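Side-chain contacts in thiosulfate sulfurtransferase YnjE (Escherichia coli, PDB 2WLR), which catalyses the transfer of sulfur from thiosulfate to cyanide, giving thiocyanate and sulfite, as a periplasmic monomer of the rhodanese family: residues 106-109 and 114-117; 29-34 and 46-51; 36-41 and 137-142. All coordinates share one frame; numbering follows the deposited sequence.

Contact 1: residues 106-109 and 114-117; sequences LSDA and SRLQ
Arg115 NH1 donates to Asp108 OD2 over 2.9 Å, the one hydrogen bond between residues 106-109 and 114-117, and with it the two side chains form a salt bridge. The N-H...O angle of 160° makes the bond fairly straight, but the two flat groups are not laid side by side: the carboxylate and guanidinium planes stand 70° apart. OD2 lies almost exactly in the guanidinium plane, at its edge, whereas NH1 reaches OD2 from well above the carboxylate plane. This is a crossed ion pair with a single bond, not a side-by-side pairing with two. The arginine arrives as an extended chain from CG to NE, pointed at the aspartate by a chi1 of 70° that sets CG between the backbone N and the carbonyl carbon. NH2 comes within 3.2 Å of Asp108 O, at an angle too poor for a hydrogen bond.

Both segments belong to the long loop that follows strand 103-105, the last strand at one edge of the parallel sheet in the first rhodanese domain. Residues 106-109 make a type I beta turn closed by Ala109 N to Leu106 O, and Asp108 is its third residue. Each charged group has a second anchor: Asp108 OD1 accepts from Leu12 N, and Arg115 NE is held in a salt bridge by Glu45. A leucine in place of Arg115 would probably leave Asp108 OD2 without its cationic mate, take from Glu45 the salt bridge it makes with NE, and leave residues 114-117 less firmly tied to the turn.

Contact 2: residues 29-34 and 46-51; sequences AFYNGW and LAALNL
Tyr31 of helix 28-32 packs against strand 49-50 within a beta-alpha-beta unit, the helix following strand 21-24 and a long loop leading on to the edge strand. Its ring takes Asn50 CB squarely over one face: the carbon sits 3.5 Å from the ring centroid and only 10° off the normal, a CH-pi contact. The amide of Asn50 continues the stack toward the root of the tyrosine, with its CG 3.6 Å from Tyr31 CG and its plane nearly parallel to the ring, 3° apart. The two side chains thus run past one another in opposite directions. Both have CG anti to the backbone N, which lays each side chain along the other.

At the far end of the ring, Tyr31 OH donates to Ala48 O over 2.7 Å, approaching 28° out of the carbonyl plane. The methyl of Ala48 adds a looser apolar contact, its CB 4.3 Å from Tyr31 CE1. This parallel-sheet crossover is part of the first rhodanese domain, where Leu49 and Leu51 join strand 21-24 by backbone hydrogen bonds. A Schellman motif follows the helix: Gly33, with positive phi, sends its N to Phe30 O, and Trp34 N bonds to Ala29 O. His44, from the connecting loop, also stacks on the Tyr31 ring.

Contact 3: residues 36-41 and 137-142; sequences QTLNGP and GKEVTA
Leu38 and Thr141 bring their CA atoms to 6.2 Å where a type II beta turn, Thr37 to Gly40, meets an irregular stretch of chain, residues 137-142. The turn is closed by Gly40 N to Thr37 O, and Asn39 takes its third position with positive phi.

Leu38, the turn's second residue, reaches residues 137-142 with both branches of its fork. CD2 presses on the backbone between Val140 and Thr141, 3.6 Å from Thr141 N, while CD1 lies against the side chain of Glu139 and comes within 3.8 Å of its CD. With CG anti to the backbone N (chi1 -170°) and the chain extended beyond it, Glu139 crosses Leu38 at a slant, so that its atoms from CB to the carboxylate all come close to CD1. These are van der Waals contacts, the aliphatic part of the glutamate sharing CD1 with its charged end.

The polar link goes through one water, which accepts from Asn39 N at 2.9 Å and lies 2.7 Å from Thr141 OG1. Thr141 is tied back to its own side as well, its carbonyl O taking a hydrogen bond from Trp130 NE1 of helix 128-135.

Gly137, with positive phi, follows that helix in a Schellman motif. The contact is a loop-to-loop junction between two rhodanese domains, joining a surface turn of the first to the segment that leads into strand 148-154 of the second.

In the fold
Contacts 1 and 2 lie wholly in the first rhodanese domain, their centres about 11 Å apart; contact 3 is about 17 Å from contact 2 and about 19 Å from contact 1, centre to centre. Along the chain both segments of contact 2 precede those of contact 1, which falls wholly between the two segments of contact 3. The segments of contacts 2 and 3 interleave, since residues 36-41 lie in the connection from helix 28-32 to strand 49-50. Direct packing joins them: Gln117 on Leu46, Leu116 on Pro41, and the Trp34 ring on the Thr141 backbone. One helix-to-strand connection thus meets the next domain, while all three contacts remain away from the catalytic cysteine.

Contact 1: residues 106-109 and 114-117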
ATOM      1  N   LEU A 106     -13.609  11.355 -22.203  1.00 12.74           N
ATOM      2  CA  LEU A 106     -12.452  10.944 -22.986  1.00 12.01           C
ATOM      3  C   LEU A 106     -12.969   9.895 -23.958  1.00 12.68           C
ATOM      4  O   LEU A 106     -13.268   8.761 -23.552  1.00 12.98           O
ATOM      5  CB  LEU A 106     -11.320  10.425 -22.093  1.00 11.57           C
ATOM      6  CG  LEU A 106     -10.037  10.025 -22.825  1.00 13.04           C
ATOM      7  CD1 LEU A 106      -9.402  11.173 -23.520  1.00 15.36           C
ATOM      8  CD2 LEU A 106      -9.052   9.414 -21.811  1.00 13.71           C
ATOM      9  N   SER A 107     -13.154  10.293 -25.223  1.00 14.23           N
ATOM     10  CA  SER A 107     -13.960   9.507 -26.158  1.00 15.38           C
ATOM     11  C   SER A 107     -13.351   8.170 -26.508  1.00 15.60           C
ATOM     12  O   SER A 107     -14.082   7.191 -26.641  1.00 17.26           O
ATOM     13  CB  SER A 107     -14.261  10.273 -27.455  1.00 16.27           C
ATOM     14  OG  SER A 107     -13.091  10.751 -28.052  1.00 18.87           O
ATOM     15  N   ASP A 108     -12.026   8.119 -26.582  1.00 14.80           N
ATOM     16  CA  ASP A 108     -11.317   6.895 -26.964  1.00 13.86           C
ATOM     17  C   ASP A 108     -10.704   6.158 -25.765  1.00 12.67           C
ATOM     18  O   ASP A 108      -9.855   5.301 -25.940  1.00 11.45           O
ATOM     19  CB  ASP A 108     -10.269   7.148 -28.086  1.00 13.73           C
ATOM     20  CG  ASP A 108      -9.097   8.028 -27.654  1.00 15.27           C
ATOM     21  OD1 ASP A 108      -9.207   8.733 -26.617  1.00 15.02           O
ATOM     22  OD2 ASP A 108      -8.044   7.990 -28.337  1.00 18.28           O
ATOM     23  N   ALA A 109     -11.153   6.482 -24.551  1.00 11.30           N
ATOM     24  CA  ALA A 109     -10.613   5.869 -23.346  1.00 10.79           C
ATOM     25  C   ALA A 109     -10.669   4.356 -23.364  1.00 11.21           C
ATOM     26  O   ALA A 109     -11.714   3.794 -23.644  1.00 12.74           O
ATOM     27  CB  ALA A 109     -11.354   6.363 -22.120  1.00 10.93           C
ATOM     28  N   SER A 114      -2.670  -1.042 -25.515  1.00 11.97           N
ATOM     29  CA  SER A 114      -1.214  -0.908 -25.509  1.00 11.48           C
ATOM     30  C   SER A 114      -0.670   0.397 -24.919  1.00 11.17           C
ATOM     31  O   SER A 114       0.475   0.456 -24.498  1.00 11.56           O
ATOM     32  CB  SER A 114      -0.633  -1.131 -26.918  1.00 12.62           C
ATOM     33  OG  SER A 114      -0.949  -0.077 -27.794  1.00 12.71           O
ATOM     34  N   ARG A 115      -1.506   1.432 -24.838  1.00 10.13           N
ATOM     35  CA  ARG A 115      -1.014   2.732 -24.410  1.00 10.75           C
ATOM     36  C   ARG A 115      -1.288   2.938 -22.914  1.00  9.94           C
ATOM     37  O   ARG A 115      -0.973   3.978 -22.384  1.00 11.61           O
ATOM     38  CB  ARG A 115      -1.608   3.855 -25.262  1.00 11.16           C
ATOM     39  CG  ARG A 115      -3.052   4.115 -25.068  1.00 11.77           C
ATOM     40  CD  ARG A 115      -3.561   5.265 -25.905  1.00 11.39           C
ATOM     41  NE  ARG A 115      -4.900   5.638 -25.469  1.00 11.88           N
ATOM     42  CZ  ARG A 115      -5.820   6.272 -26.182  1.00 12.80           C
ATOM     43  NH1 ARG A 115      -5.593   6.668 -27.424  1.00 16.27           N
ATOM     44  NH2 ARG A 115      -6.979   6.545 -25.609  1.00 14.77           N
ATOM     45  N   LEU A 116      -1.870   1.952 -22.243  1.00  9.04           N
ATOM     46  CA  LEU A 116      -2.227   2.109 -20.819  1.00  8.96           C
ATOM     47  C   LEU A 116      -1.025   1.951 -19.919  1.00  9.97           C
ATOM     48  O   LEU A 116      -0.062   1.261 -20.262  1.00 12.00           O
ATOM     49  CB  LEU A 116      -3.327   1.108 -20.437  1.00  8.02           C
ATOM     50  CG  LEU A 116      -4.622   1.306 -21.227  1.00  6.93           C
ATOM     51  CD1 LEU A 116      -5.609   0.189 -20.958  1.00  8.69           C
ATOM     52  CD2 LEU A 116      -5.286   2.651 -20.970  1.00  9.67           C
ATOM     53  N   GLN A 117      -1.111   2.606 -18.765  1.00  9.65           N
ATOM     54  CA  GLN A 117      -0.087   2.628 -17.742  1.00 10.86           C
ATOM     55  C   GLN A 117      -0.581   1.900 -16.501  1.00 10.74           C
ATOM     56  O   GLN A 117      -1.721   2.032 -16.111  1.00 10.62           O
ATOM     57  CB  GLN A 117       0.269   4.064 -17.340  1.00 11.58           C
ATOM     58  CG  GLN A 117       0.539   5.032 -18.475  1.00 15.13           C
ATOM     59  CD  GLN A 117       1.650   4.617 -19.371  1.00 19.97           C
ATOM     60  OE1 GLN A 117       1.438   4.346 -20.568  1.00 26.63           O
ATOM     61  NE2 GLN A 117       2.851   4.573 -18.825  1.00 20.83           N
TER

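Contact 2: residues 29-34 and 46-51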
ATOM      1  N   ALA A  29      -8.346  -0.434  -8.057  1.00  7.14           N
ATOM      2  CA  ALA A  29      -7.849  -1.697  -8.516  1.00  6.06           C
ATOM      3  C   ALA A  29      -7.672  -1.690 -10.017  1.00  6.69           C
ATOM      4  O   ALA A  29      -6.664  -2.149 -10.535  1.00  6.69           O
ATOM      5  CB  ALA A  29      -8.780  -2.803  -8.127  1.00  5.92           C
ATOM      6  N   PHE A  30      -8.648  -1.120 -10.710  1.00  6.52           N
ATOM      7  CA  PHE A  30      -8.617  -1.102 -12.179  1.00  6.85           C
ATOM      8  C   PHE A  30      -7.652  -0.030 -12.672  1.00  6.62           C
ATOM      9  O   PHE A  30      -6.907  -0.246 -13.618  1.00  7.89           O
ATOM     10  CB  PHE A  30     -10.024  -0.970 -12.757  1.00  7.86           C
ATOM     11  CG  PHE A  30     -10.980  -2.022 -12.255  1.00  8.89           C
ATOM     12  CD1 PHE A  30     -10.654  -3.355 -12.343  1.00  9.68           C
ATOM     13  CD2 PHE A  30     -12.151  -1.662 -11.642  1.00 15.31           C
ATOM     14  CE1 PHE A  30     -11.501  -4.337 -11.855  1.00 10.36           C
ATOM     15  CE2 PHE A  30     -13.021  -2.636 -11.166  1.00 17.41           C
ATOM     16  CZ  PHE A  30     -12.687  -3.968 -11.268  1.00 14.81           C
ATOM     17  N   TYR A  31      -7.662   1.117 -12.048  1.00  6.29           N
ATOM     18  CA  TYR A  31      -6.669   2.150 -12.331  1.00  6.25           C
ATOM     19  C   TYR A  31      -5.258   1.573 -12.198  1.00  7.36           C
ATOM     20  O   TYR A  31      -4.398   1.842 -13.015  1.00  7.84           O
ATOM     21  CB  TYR A  31      -6.864   3.324 -11.363  1.00  6.76           C
ATOM     22  CG  TYR A  31      -5.865   4.446 -11.465  1.00  6.23           C
ATOM     23  CD1 TYR A  31      -5.982   5.452 -12.383  1.00  6.27           C
ATOM     24  CD2 TYR A  31      -4.792   4.483 -10.617  1.00  6.95           C
ATOM     25  CE1 TYR A  31      -5.099   6.482 -12.453  1.00  6.27           C
ATOM     26  CE2 TYR A  31      -3.870   5.528 -10.689  1.00  6.54           C
ATOM     27  CZ  TYR A  31      -4.039   6.503 -11.601  1.00  6.73           C
ATOM     28  OH  TYR A  31      -3.128   7.549 -11.688  1.00  8.49           O
ATOM     29  N   ASN A  32      -5.024   0.789 -11.148  1.00  6.83           N
ATOM     30  CA  ASN A  32      -3.697   0.237 -10.889  1.00  6.61           C
ATOM     31  C   ASN A  32      -3.231  -0.762 -11.946  1.00  7.38           C
ATOM     32  O   ASN A  32      -2.032  -1.011 -12.090  1.00  8.29           O
ATOM     33  CB  ASN A  32      -3.628  -0.435  -9.519  1.00  7.27           C
ATOM     34  CG  ASN A  32      -3.750   0.529  -8.358  1.00  8.45           C
ATOM     35  OD1 ASN A  32      -3.514   1.737  -8.495  1.00  8.40           O
ATOM     36  ND2 ASN A  32      -3.997  -0.026  -7.180  1.00  9.60           N
ATOM     37  N   GLY A  33      -4.177  -1.400 -12.625  1.00  6.83           N
ATOM     38  CA  GLY A  33      -3.819  -2.392 -13.640  1.00  5.65           C
ATOM     39  C   GLY A  33      -4.662  -3.643 -13.691  1.00  6.15           C
ATOM     40  O   GLY A  33      -4.587  -4.359 -14.681  1.00  7.97           O
ATOM     41  N   TRP A  34      -5.469  -3.940 -12.693  1.00  5.93           N
ATOM     42  CA  TRP A  34      -6.317  -5.129 -12.770  1.00  6.27           C
ATOM     43  C   TRP A  34      -7.280  -4.955 -13.940  1.00  7.88           C
ATOM     44  O   TRP A  34      -7.982  -3.974 -14.047  1.00  8.68           O
ATOM     45  CB  TRP A  34      -7.106  -5.342 -11.510  1.00  6.80           C
ATOM     46  CG  TRP A  34      -6.257  -5.805 -10.391  1.00  7.22           C
ATOM     47  CD1 TRP A  34      -5.789  -5.051  -9.346  1.00  7.12           C
ATOM     48  CD2 TRP A  34      -5.735  -7.126 -10.188  1.00  8.50           C
ATOM     49  NE1 TRP A  34      -5.015  -5.801  -8.550  1.00  6.93           N
ATOM     50  CE2 TRP A  34      -4.999  -7.095  -8.995  1.00  7.80           C
ATOM     51  CE3 TRP A  34      -5.853  -8.338 -10.873  1.00  8.61           C
ATOM     52  CZ2 TRP A  34      -4.343  -8.214  -8.485  1.00  9.11           C
ATOM     53  CZ3 TRP A  34      -5.205  -9.432 -10.382  1.00  8.40           C
ATOM     54  CH2 TRP A  34      -4.494  -9.390  -9.173  1.00  9.18           C
ATOM     55  N   LEU A  46      -2.423   7.556 -19.980  1.00  9.85           N
ATOM     56  CA  LEU A  46      -1.233   8.297 -19.610  1.00 11.21           C
ATOM     57  C   LEU A  46      -1.526   9.558 -18.804  1.00 11.30           C
ATOM     58  O   LEU A  46      -2.316  10.412 -19.209  1.00 12.15           O
ATOM     59  CB  LEU A  46      -0.407   8.634 -20.867  1.00 11.99           C
ATOM     60  CG  LEU A  46       0.897   9.391 -20.660  1.00 12.82           C
ATOM     61  CD1 LEU A  46       1.924   8.548 -19.905  1.00 14.46           C
ATOM     62  CD2 LEU A  46       1.444   9.782 -22.043  1.00 17.75           C
ATOM     63  N   ALA A  47      -0.877   9.623 -17.652  1.00 12.22           N
ATOM     64  CA  ALA A  47      -0.959  10.755 -16.748  1.00 11.81           C
ATOM     65  C   ALA A  47      -2.335  10.932 -16.103  1.00 11.27           C
ATOM     66  O   ALA A  47      -2.568  11.934 -15.429  1.00 13.49           O
ATOM     67  CB  ALA A  47      -0.483  12.054 -17.443  1.00 13.25           C
ATOM     68  N   ALA A  48      -3.226   9.935 -16.247  1.00  9.94           N
ATOM     69  CA  ALA A  48      -4.576  10.069 -15.695  1.00  8.69           C
ATOM     70  C   ALA A  48      -4.514  10.121 -14.182  1.00  7.59           C
ATOM     71  O   ALA A  48      -3.671   9.507 -13.539  1.00  8.75           O
ATOM     72  CB  ALA A  48      -5.458   8.887 -16.052  1.00  8.17           C
ATOM     73  N   LEU A  49      -5.473  10.863 -13.657  1.00  8.34           N
ATOM     74  CA  LEU A  49      -5.768  10.880 -12.229  1.00  8.39           C
ATOM     75  C   LEU A  49      -6.817   9.800 -11.949  1.00  8.74           C
ATOM     76  O   LEU A  49      -7.573   9.413 -12.851  1.00  9.87           O
ATOM     77  CB  LEU A  49      -6.292  12.273 -11.784  1.00  9.09           C
ATOM     78  CG  LEU A  49      -5.394  13.453 -12.180  1.00 10.36           C
ATOM     79  CD1 LEU A  49      -6.015  14.756 -11.695  1.00 12.86           C
ATOM     80  CD2 LEU A  49      -3.957  13.280 -11.665  1.00 13.06           C
ATOM     81  N   ASN A  50      -6.899   9.355 -10.703  1.00  7.58           N
ATOM     82  CA  ASN A  50      -7.935   8.416 -10.269  1.00  6.78           C
ATOM     83  C   ASN A  50      -8.830   9.163  -9.287  1.00  6.39           C
ATOM     84  O   ASN A  50      -8.385   9.595  -8.194  1.00  7.03           O
ATOM     85  CB  ASN A  50      -7.304   7.220  -9.581  1.00  5.64           C
ATOM     86  CG  ASN A  50      -8.282   6.037  -9.343  1.00  5.69           C
ATOM     87  OD1 ASN A  50      -9.353   5.905 -10.024  1.00  9.19           O
ATOM     88  ND2 ASN A  50      -7.925   5.209  -8.425  1.00  4.44           N
ATOM     89  N   LEU A  51     -10.093   9.250  -9.646  1.00  7.71           N
ATOM     90  CA  LEU A  51     -11.105   9.796  -8.745  1.00  8.01           C
ATOM     91  C   LEU A  51     -12.282   8.863  -8.836  1.00  8.32           C
ATOM     92  O   LEU A  51     -13.164   9.034  -9.686  1.00  8.68           O
ATOM     93  CB  LEU A  51     -11.493  11.229  -9.115  1.00  8.41           C
ATOM     94  CG  LEU A  51     -12.429  11.953  -8.141  1.00  9.58           C
ATOM     95  CD1 LEU A  51     -11.874  12.028  -6.720  1.00 11.67           C
ATOM     96  CD2 LEU A  51     -12.769  13.367  -8.640  1.00 11.33           C
TER

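Contact 3: residues 36-41 and 137-142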
ATOM      1  N   GLN A  36     -10.725  -5.449 -16.042  1.00  8.56           N
ATOM      2  CA  GLN A  36     -12.118  -5.609 -15.657  1.00  9.26           C
ATOM      3  C   GLN A  36     -12.679  -6.962 -16.107  1.00  9.43           C
ATOM      4  O   GLN A  36     -13.703  -7.387 -15.596  1.00 10.95           O
ATOM      5  CB  GLN A  36     -12.954  -4.449 -16.190  1.00  9.70           C
ATOM      6  CG  GLN A  36     -12.506  -3.086 -15.592  1.00 11.06           C
ATOM      7  CD  GLN A  36     -13.371  -1.938 -16.012  1.00 10.48           C
ATOM      8  OE1 GLN A  36     -12.982  -1.125 -16.853  1.00 11.79           O
ATOM      9  NE2 GLN A  36     -14.544  -1.829 -15.385  1.00 11.92           N
ATOM     10  N   THR A  37     -12.032  -7.575 -17.096  1.00  9.19           N
ATOM     11  CA  THR A  37     -12.386  -8.925 -17.596  1.00  9.13           C
ATOM     12  C   THR A  37     -11.066  -9.595 -17.949  1.00  9.10           C
ATOM     13  O   THR A  37     -10.053  -8.935 -18.156  1.00 10.11           O
ATOM     14  CB  THR A  37     -13.207  -8.859 -18.891  1.00  9.54           C
ATOM     15  OG1 THR A  37     -12.488  -8.105 -19.871  1.00 11.80           O
ATOM     16  CG2 THR A  37     -14.566  -8.211 -18.639  1.00 10.80           C
ATOM     17  N   LEU A  38     -11.061 -10.919 -18.034  1.00  8.72           N
ATOM     18  CA  LEU A  38      -9.834 -11.647 -18.361  1.00  9.48           C
ATOM     19  C   LEU A  38      -9.229 -11.179 -19.678  1.00 10.60           C
ATOM     20  O   LEU A  38      -9.957 -11.057 -20.676  1.00 11.09           O
ATOM     21  CB  LEU A  38     -10.146 -13.146 -18.448  1.00  9.60           C
ATOM     22  CG  LEU A  38     -10.355 -13.852 -17.149  1.00 11.42           C
ATOM     23  CD1 LEU A  38     -10.889 -15.255 -17.386  1.00 12.99           C
ATOM     24  CD2 LEU A  38      -9.076 -13.876 -16.280  1.00 13.08           C
ATOM     25  N   ASN A  39      -7.918 -10.894 -19.664  1.00 12.16           N
ATOM     26  CA  ASN A  39      -7.144 -10.421 -20.794  1.00 12.89           C
ATOM     27  C   ASN A  39      -7.608  -9.067 -21.340  1.00 12.18           C
ATOM     28  O   ASN A  39      -7.217  -8.671 -22.447  1.00 14.10           O
ATOM     29  CB  ASN A  39      -7.086 -11.473 -21.923  1.00 13.71           C
ATOM     30  CG  ASN A  39      -6.445 -12.770 -21.492  1.00 16.78           C
ATOM     31  OD1 ASN A  39      -7.079 -13.838 -21.559  1.00 22.64           O
ATOM     32  ND2 ASN A  39      -5.210 -12.694 -21.028  1.00 20.47           N
ATOM     33  N   GLY A  40      -8.430  -8.365 -20.554  1.00 11.39           N
ATOM     34  CA  GLY A  40      -8.884  -7.038 -20.895  1.00 10.71           C
ATOM     35  C   GLY A  40      -7.850  -5.959 -20.670  1.00 10.13           C
ATOM     36  O   GLY A  40      -6.776  -6.220 -20.188  1.00 11.19           O
ATOM     37  N   PRO A  41      -8.197  -4.731 -21.029  1.00  9.46           N
ATOM     38  CA  PRO A  41      -7.276  -3.623 -20.855  1.00  9.73           C
ATOM     39  C   PRO A  41      -6.771  -3.521 -19.406  1.00  9.45           C
ATOM     40  O   PRO A  41      -7.528  -3.744 -18.454  1.00  9.14           O
ATOM     41  CB  PRO A  41      -8.135  -2.409 -21.230  1.00 10.06           C
ATOM     42  CG  PRO A  41      -9.180  -2.930 -22.101  1.00 11.59           C
ATOM     43  CD  PRO A  41      -9.468  -4.304 -21.631  1.00 10.25           C
ATOM     44  N   GLY A 137     -12.790 -21.099  -7.470  1.00 19.89           N
ATOM     45  CA  GLY A 137     -12.198 -21.918  -8.522  1.00 19.41           C
ATOM     46  C   GLY A 137     -12.292 -21.332  -9.916  1.00 19.13           C
ATOM     47  O   GLY A 137     -12.136 -22.049 -10.897  1.00 19.92           O
ATOM     48  N   LYS A 138     -12.537 -20.025 -10.020  1.00 18.05           N
ATOM     49  CA  LYS A 138     -12.613 -19.372 -11.306  1.00 17.97           C
ATOM     50  C   LYS A 138     -11.225 -19.005 -11.798  1.00 16.69           C
ATOM     51  O   LYS A 138     -10.286 -18.867 -10.999  1.00 16.45           O
ATOM     52  CB  LYS A 138     -13.459 -18.095 -11.244  1.00 18.32           C
ATOM     53  CG  LYS A 138     -14.911 -18.326 -10.922  1.00 21.57           C
ATOM     54  CD  LYS A 138     -15.716 -17.045 -11.117  1.00 26.80           C
ATOM     55  CE  LYS A 138     -17.084 -17.124 -10.456  1.00 29.51           C
ATOM     56  NZ  LYS A 138     -17.780 -18.399 -10.727  1.00 32.59           N
ATOM     57  N   GLU A 139     -11.103 -18.849 -13.112  1.00 15.23           N
ATOM     58  CA  GLU A 139      -9.904 -18.282 -13.715  1.00 15.16           C
ATOM     59  C   GLU A 139      -9.844 -16.797 -13.389  1.00 13.98           C
ATOM     60  O   GLU A 139     -10.817 -16.081 -13.601  1.00 14.46           O
ATOM     61  CB  GLU A 139      -9.894 -18.455 -15.238  1.00 15.49           C
ATOM     62  CG  GLU A 139      -8.579 -18.096 -15.884  1.00 18.34           C
ATOM     63  CD  GLU A 139      -8.569 -18.268 -17.397  1.00 21.21           C
ATOM     64  OE1 GLU A 139      -9.459 -18.938 -17.960  1.00 23.05           O
ATOM     65  OE2 GLU A 139      -7.646 -17.726 -18.030  1.00 23.72           O
ATOM     66  N   VAL A 140      -8.698 -16.354 -12.883  1.00 12.31           N
ATOM     67  CA  VAL A 140      -8.444 -14.943 -12.586  1.00 11.84           C
ATOM     68  C   VAL A 140      -7.133 -14.518 -13.170  1.00 11.20           C
ATOM     69  O   VAL A 140      -6.236 -15.332 -13.418  1.00 12.29           O
ATOM     70  CB  VAL A 140      -8.424 -14.696 -11.047  1.00 12.00           C
ATOM     71  CG1 VAL A 140      -9.744 -15.108 -10.386  1.00 14.34           C
ATOM     72  CG2 VAL A 140      -7.237 -15.417 -10.404  1.00 12.17           C
ATOM     73  N   THR A 141      -6.997 -13.210 -13.373  1.00 10.57           N
ATOM     74  CA  THR A 141      -5.755 -12.600 -13.782  1.00 10.06           C
ATOM     75  C   THR A 141      -4.678 -12.854 -12.732  1.00 10.12           C
ATOM     76  O   THR A 141      -4.977 -12.796 -11.529  1.00 10.52           O
ATOM     77  CB  THR A 141      -5.929 -11.080 -13.945  1.00  9.88           C
ATOM     78  OG1 THR A 141      -6.951 -10.812 -14.909  1.00 10.04           O
ATOM     79  CG2 THR A 141      -4.665 -10.370 -14.358  1.00 10.69           C
ATOM     80  N   ALA A 142      -3.458 -13.106 -13.174  1.00  9.99           N
ATOM     81  CA  ALA A 142      -2.305 -13.251 -12.268  1.00 10.66           C
ATOM     82  C   ALA A 142      -2.604 -14.258 -11.169  1.00 12.25           C
ATOM     83  O   ALA A 142      -2.366 -14.039  -9.984  1.00 11.33           O
ATOM     84  CB  ALA A 142      -1.927 -11.890 -11.694  1.00 10.82           C
TER
HETATM   85  O   HOH W   1      -6.146 -11.270 -17.461  1.00 16.01           O